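Local coordinates for protein putative aminopeptidase (Leishmania major, PDB 5NTH) that probably acts as a manganese-dependent M17 metalloaminopeptidase, removing residues from the N-termini of peptides, at residues Glu390-Leu395 with Gly493-Gln498. Sequence-based numbering, arbitrary orientation.
Sequences EGRIVL and GYFVEQ. With MN (manganese (II) ion), chain C; MN (manganese (II) ion), chain D; BB2 (actinonin), chain E; BCT (bicarbonate ion), chain B.
F495 meets R392 in two ways: R392 CB lies above the ring plane near its rim, 3.4 Å from CD1, whereas R392 O comes in at the ring edge, near the plane, 3.2 Å from CE1. With CG anti to the backbone N (chi1 -179°), the phenyl group reaches straight across to the neighbouring helix, at about a right angle to the arginine side chain. F495 CZ also reaches I393 CG1, which lies obliquely above the ring, at 4.2 Å. V496 packs on L395, the two side chains crossing obliquely, with V496 CG1 4.0 Å from L395 CB. No hydrogen bond joins the segments; the contact between them is van der Waals packing. The axes of helix segments 391-395 and 493-497 run 22° apart, 8.7 Å at closest approach.

The contact illustrates how packing can begin right beside a metal centre: helix 391-404 starts just after E390, which bridges both manganese ions through OE1 and OE2, and packs on helix 488-497. R392 bends at chi3 and meets the bicarbonate with its guanidinium edge, NH1 bonding O2 weakly while the backbone N bonds O1, though the ion's place is less sure.

Beyond the contact, L395 and V394 pack on strands 291-300 and 349-361 of the catalytic-domain sheet, while helix 261-267 touches I393 and V394.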
loop_
_atom_site.group_PDB
_atom_site.type_symbol
_atom_site.label_atom_id
_atom_site.label_comp_id
_atom_site.label_asym_id
_atom_site.label_seq_id
_atom_site.Cartn_x
_atom_site.Cartn_y
_atom_site.Cartn_z
ATOM N N GLU A 390 -0.927 23.002 -2.399
ATOM C CA GLU A 390 -1.499 24.255 -1.957
ATOM C C GLU A 390 -0.498 25.432 -2.002
ATOM O O GLU A 390 -0.892 26.590 -1.983
ATOM C CB GLU A 390 -2.008 24.042 -0.525
ATOM C CG GLU A 390 -0.970 24.170 0.609
ATOM C CD GLU A 390 0.180 23.142 0.616
ATOM O OE1 GLU A 390 0.040 22.023 0.055
ATOM O OE2 GLU A 390 1.258 23.439 1.222
ATOM N N GLY A 391 0.797 25.117 -2.000
ATOM C CA GLY A 391 1.858 26.128 -1.964
ATOM C C GLY A 391 1.892 26.962 -3.223
ATOM O O GLY A 391 1.781 28.174 -3.159
ATOM N N ARG A 392 2.052 26.291 -4.363
ATOM C CA ARG A 392 1.794 26.831 -5.698
ATOM C C ARG A 392 0.703 27.891 -5.751
ATOM O O ARG A 392 0.874 28.929 -6.376
ATOM C CB ARG A 392 1.225 25.700 -6.559
ATOM C CG ARG A 392 2.229 24.764 -7.160
ATOM C CD ARG A 392 1.599 23.449 -7.512
ATOM N NE ARG A 392 2.529 22.456 -7.023
ATOM C CZ ARG A 392 3.249 21.609 -7.759
ATOM N NH1 ARG A 392 4.104 20.792 -7.134
ATOM N NH2 ARG A 392 3.119 21.525 -9.098
ATOM N N ILE A 393 -0.447 27.556 -5.156
ATOM C CA ILE A 393 -1.641 28.330 -5.315
ATOM C C ILE A 393 -1.588 29.609 -4.548
ATOM O O ILE A 393 -1.822 30.665 -5.095
ATOM C CB ILE A 393 -2.879 27.570 -4.884
ATOM C CG1 ILE A 393 -3.177 26.463 -5.912
ATOM C CG2 ILE A 393 -4.053 28.529 -4.803
ATOM C CD1 ILE A 393 -4.299 25.523 -5.531
ATOM N N VAL A 394 -1.329 29.519 -3.261
ATOM C CA VAL A 394 -1.292 30.723 -2.437
ATOM C C VAL A 394 -0.179 31.644 -2.926
ATOM O O VAL A 394 -0.312 32.853 -2.868
ATOM C CB VAL A 394 -1.048 30.413 -0.947
ATOM C CG1 VAL A 394 -2.045 29.387 -0.404
ATOM C CG2 VAL A 394 0.380 29.937 -0.723
ATOM N N LEU A 395 0.919 31.059 -3.391
ATOM C CA LEU A 395 2.069 31.815 -3.837
ATOM C C LEU A 395 1.779 32.503 -5.148
ATOM O O LEU A 395 2.294 33.576 -5.419
ATOM C CB LEU A 395 3.266 30.912 -4.059
ATOM C CG LEU A 395 4.083 30.442 -2.880
ATOM C CD1 LEU A 395 5.147 29.487 -3.400
ATOM C CD2 LEU A 395 4.717 31.600 -2.123
ATOM N N GLY A 493 7.729 25.581 -9.446
ATOM C CA GLY A 493 8.116 26.947 -9.788
ATOM C C GLY A 493 7.359 27.532 -10.961
ATOM O O GLY A 493 6.941 28.684 -10.922
ATOM N N TYR A 494 7.193 26.726 -12.001
ATOM C CA TYR A 494 6.458 27.114 -13.218
ATOM C C TYR A 494 5.019 27.511 -12.930
ATOM O O TYR A 494 4.500 28.459 -13.495
ATOM C CB TYR A 494 6.483 25.962 -14.234
ATOM C CG TYR A 494 5.564 26.159 -15.417
ATOM C CD1 TYR A 494 5.959 26.920 -16.522
ATOM C CD2 TYR A 494 4.285 25.584 -15.424
ATOM C CE1 TYR A 494 5.102 27.109 -17.594
ATOM C CE2 TYR A 494 3.418 25.763 -16.485
ATOM C CZ TYR A 494 3.829 26.521 -17.567
ATOM O OH TYR A 494 2.960 26.701 -18.612
ATOM N N PHE A 495 4.381 26.786 -12.036
ATOM C CA PHE A 495 3.036 27.126 -11.677
ATOM C C PHE A 495 3.045 28.549 -11.192
ATOM O O PHE A 495 2.314 29.348 -11.694
ATOM C CB PHE A 495 2.470 26.220 -10.593
ATOM C CG PHE A 495 1.065 26.559 -10.244
ATOM C CD1 PHE A 495 0.784 27.569 -9.326
ATOM C CD2 PHE A 495 0.010 25.936 -10.894
ATOM C CE1 PHE A 495 -0.536 27.918 -9.023
ATOM C CE2 PHE A 495 -1.302 26.278 -10.590
ATOM C CZ PHE A 495 -1.573 27.278 -9.655
ATOM N N VAL A 496 3.913 28.862 -10.236
ATOM C CA VAL A 496 3.975 30.207 -9.638
ATOM C C VAL A 496 4.392 31.250 -10.661
ATOM O O VAL A 496 3.895 32.360 -10.679
ATOM C CB VAL A 496 4.975 30.296 -8.474
ATOM C CG1 VAL A 496 4.793 31.611 -7.735
ATOM C CG2 VAL A 496 4.787 29.153 -7.484
ATOM N N GLU A 497 5.325 30.899 -11.513
ATOM C CA GLU A 497 5.738 31.836 -12.533
ATOM C C GLU A 497 4.568 32.361 -13.379
ATOM O O GLU A 497 4.559 33.532 -13.771
ATOM C CB GLU A 497 6.752 31.195 -13.448
ATOM C CG GLU A 497 7.508 32.187 -14.295
ATOM C CD GLU A 497 8.514 31.505 -15.189
ATOM O OE1 GLU A 497 8.431 30.266 -15.328
ATOM O OE2 GLU A 497 9.392 32.208 -15.757
ATOM N N GLN A 498 3.563 31.533 -13.642
ATOM C CA GLN A 498 2.505 31.972 -14.539
ATOM C C GLN A 498 1.662 33.084 -13.975
ATOM O O GLN A 498 0.919 33.686 -14.719
ATOM C CB GLN A 498 1.584 30.825 -14.913
ATOM C CG GLN A 498 2.250 29.601 -15.496
ATOM C CD GLN A 498 3.353 29.942 -16.478
ATOM O OE1 GLN A 498 4.537 29.869 -16.134
ATOM N NE2 GLN A 498 2.985 30.342 -17.682
HETATM MN MN MN C . 2.844 22.520 1.754
HETATM MN MN MN D . 0.947 20.400 0.504
HETATM C C5 BB2 E . 4.522 18.435 -0.960
HETATM C C3 BB2 E . 3.483 19.326 -0.347
HETATM O O4 BB2 E . 2.628 18.801 0.310
HETATM N N1 BB2 E . 3.530 20.644 -0.482
HETATM O O2 BB2 E . 2.550 21.442 0.151
HETATM C C6 BB2 E . 3.865 17.527 -1.992
HETATM C C12 BB2 E . 4.714 16.303 -2.124
HETATM O O13 BB2 E . 5.635 16.337 -2.893
HETATM C C7 BB2 E . 3.718 18.285 -3.318
HETATM C C8 BB2 E . 3.156 17.447 -4.462
HETATM C C9 BB2 E . 1.697 17.078 -4.241
HETATM C C10 BB2 E . 1.479 15.579 -4.361
HETATM C C11 BB2 E . 1.552 15.128 -5.809
HETATM N N14 BB2 E . 4.446 15.237 -1.381
HETATM C C15 BB2 E . 5.275 14.039 -1.450
HETATM C C16 BB2 E . 5.454 13.383 -0.060
HETATM C C18 BB2 E . 5.555 11.850 -0.071
HETATM C C17 BB2 E . 6.676 13.983 0.661
HETATM C C19 BB2 E . 4.763 13.151 -2.559
HETATM O O20 BB2 E . 5.392 13.191 -3.597
HETATM N N21 BB2 E . 3.678 12.355 -2.430
HETATM C C22 BB2 E . 3.545 11.138 -3.241
HETATM C C23 BB2 E . 2.503 12.470 -1.552
HETATM C C24 BB2 E . 1.867 11.082 -1.471
HETATM C C25 BB2 E . 2.615 10.200 -2.453
HETATM C C26 BB2 E . 2.909 11.553 -4.577
HETATM O O27 BB2 E . 3.791 12.370 -5.359
HETATM C C BCT B . 2.865 22.637 -3.686
HETATM O O1 BCT B . 2.383 23.703 -3.303
HETATM O O2 BCT B . 3.195 22.430 -4.866
HETATM O O3 BCT B . 2.997 21.681 -2.789
#